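Local coordinates for protein Ent-copalyl diphosphate synthase (Streptomyces platensis, PDB 5BP8) that belongs to the class II terpene cyclase family of mainly alpha-helical proteins, at residues T34-S39 with V79-T84. Sequence-based numbering, arbitrary orientation.
Sequences TARLVS and VEALLT
E80 and R36 meet across two neighbouring helices, 31-40 and 72-86, in a buried salt bridge. E80 starts with CB 3.7 Å from R36 NH1. CG then stands anti to the backbone N (chi1 -164°), and a bend at chi2 brings OE1 up against R36 and S39. OE1 takes three donors. R36 NH1 meets the anti lone pair of E80 OE1 at 2.8 Å. R36 NH2 comes from above the carboxylate plane, 3.1 Å from E80 OE1 and less straight. S39 OG gives its proton to the syn lone pair of E80 OE1, at 2.6 Å. OE1 lies in the guanidinium plane, which is turned 70° from the carboxylate. The other oxygen, OE2, pairs with R198, which also bonds to S39 OG. The carboxylate thus has an arginine on each oxygen, which would probably favour its charged form. T84 OG1 lies 2.8 Å from E80 OE2, a turn further along the same helix.

The segments run nearly parallel, 23° apart, with axes 8.1 Å from each other, within the mainly alpha-helical fold of a class II terpene cyclase. The small side chain of A81 fits this close approach. Its CB is a knob in a hole formed by A35, R36, V38 and S39. A81 CB sits 3.9 Å from V38 CG1 and meets the CB of A35 as well. R36 NE bonds to S77 OG, one turn before A81, so the guanidinium is tied to helix 72-86 at a second point.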
loop_
_atom_site.group_PDB
_atom_site.type_symbol
_atom_site.label_atom_id
_atom_site.label_comp_id
_atom_site.label_asym_id
_atom_site.label_seq_id
_atom_site.Cartn_x
_atom_site.Cartn_y
_atom_site.Cartn_z
ATOM N N THR A 34 12.774 6.186 0.933
ATOM C CA THR A 34 13.583 7.386 0.995
ATOM C C THR A 34 14.945 7.048 1.615
ATOM O O THR A 34 16.023 7.465 1.092
ATOM C CB THR A 34 12.840 8.490 1.796
ATOM O OG1 THR A 34 11.621 8.834 1.129
ATOM C CG2 THR A 34 13.691 9.705 1.925
ATOM N N ALA A 35 14.910 6.289 2.713
ATOM C CA ALA A 35 16.131 5.803 3.342
ATOM C C ALA A 35 16.916 4.833 2.429
ATOM O O ALA A 35 18.157 4.923 2.331
ATOM C CB ALA A 35 15.818 5.151 4.674
ATOM N N ARG A 36 16.211 3.922 1.755
ATOM C CA ARG A 36 16.887 3.032 0.821
ATOM C C ARG A 36 17.677 3.831 -0.241
ATOM O O ARG A 36 18.809 3.439 -0.576
ATOM C CB ARG A 36 15.946 2.034 0.151
ATOM C CG ARG A 36 15.378 0.928 1.058
ATOM C CD ARG A 36 16.430 0.037 1.731
ATOM N NE ARG A 36 16.975 0.719 2.896
ATOM C CZ ARG A 36 18.253 0.743 3.248
ATOM N NH1 ARG A 36 18.620 1.506 4.285
ATOM N NH2 ARG A 36 19.160 -0.001 2.620
ATOM N N LEU A 37 17.106 4.923 -0.768
ATOM C CA LEU A 37 17.832 5.707 -1.756
ATOM C C LEU A 37 19.037 6.403 -1.190
ATOM O O LEU A 37 20.067 6.543 -1.887
ATOM C CB LEU A 37 16.902 6.679 -2.494
ATOM C CG LEU A 37 15.825 6.035 -3.382
ATOM C CD1 LEU A 37 15.124 7.101 -4.207
ATOM C CD2 LEU A 37 16.400 4.953 -4.272
ATOM N N VAL A 38 18.930 6.886 0.054
ATOM C CA VAL A 38 20.077 7.462 0.749
ATOM C C VAL A 38 21.193 6.429 0.839
ATOM O O VAL A 38 22.385 6.735 0.613
ATOM C CB VAL A 38 19.699 7.965 2.164
ATOM C CG1 VAL A 38 20.935 8.274 2.974
ATOM C CG2 VAL A 38 18.817 9.199 2.072
ATOM N N SER A 39 20.832 5.204 1.184
ATOM C CA SER A 39 21.844 4.162 1.363
ATOM C C SER A 39 22.427 3.671 0.033
ATOM O O SER A 39 23.654 3.495 -0.102
ATOM C CB SER A 39 21.238 2.986 2.112
ATOM O OG SER A 39 22.255 2.096 2.532
ATOM N N VAL A 79 17.969 3.851 10.033
ATOM C CA VAL A 79 19.213 3.646 10.766
ATOM C C VAL A 79 20.327 3.116 9.853
ATOM O O VAL A 79 21.482 3.642 9.855
ATOM C CB VAL A 79 18.992 2.747 12.001
ATOM C CG1 VAL A 79 20.312 2.278 12.603
ATOM C CG2 VAL A 79 18.130 3.466 13.028
ATOM N N GLU A 80 19.994 2.118 9.034
ATOM C CA GLU A 80 20.985 1.590 8.107
ATOM C C GLU A 80 21.482 2.687 7.152
ATOM O O GLU A 80 22.715 2.802 6.913
ATOM C CB GLU A 80 20.436 0.394 7.328
ATOM C CG GLU A 80 21.523 -0.437 6.643
ATOM C CD GLU A 80 22.037 0.157 5.352
ATOM O OE1 GLU A 80 21.284 0.902 4.657
ATOM O OE2 GLU A 80 23.224 -0.113 5.018
ATOM N N ALA A 81 20.558 3.499 6.628
ATOM C CA ALA A 81 20.916 4.574 5.703
ATOM C C ALA A 81 21.817 5.594 6.379
ATOM O O ALA A 81 22.828 6.054 5.781
ATOM C CB ALA A 81 19.692 5.244 5.151
ATOM N N LEU A 82 21.489 5.958 7.615
ATOM C CA LEU A 82 22.308 6.938 8.329
ATOM C C LEU A 82 23.703 6.416 8.628
ATOM O O LEU A 82 24.688 7.163 8.465
ATOM C CB LEU A 82 21.621 7.446 9.608
ATOM C CG LEU A 82 20.348 8.287 9.359
ATOM C CD1 LEU A 82 19.535 8.439 10.644
ATOM C CD2 LEU A 82 20.675 9.658 8.763
ATOM N N LEU A 83 23.817 5.146 9.015
ATOM C CA LEU A 83 25.140 4.554 9.254
ATOM C C LEU A 83 25.950 4.530 7.948
ATOM O O LEU A 83 27.148 4.865 7.922
ATOM C CB LEU A 83 25.030 3.158 9.852
ATOM C CG LEU A 83 24.563 3.059 11.322
ATOM C CD1 LEU A 83 24.099 1.654 11.663
ATOM C CD2 LEU A 83 25.690 3.508 12.260
ATOM N N THR A 84 25.303 4.123 6.861
ATOM C CA THR A 84 25.950 4.117 5.559
ATOM C C THR A 84 26.421 5.521 5.159
ATOM O O THR A 84 27.580 5.682 4.736
ATOM C CB THR A 84 25.040 3.487 4.486
ATOM O OG1 THR A 84 24.864 2.103 4.800
ATOM C CG2 THR A 84 25.632 3.622 3.093
#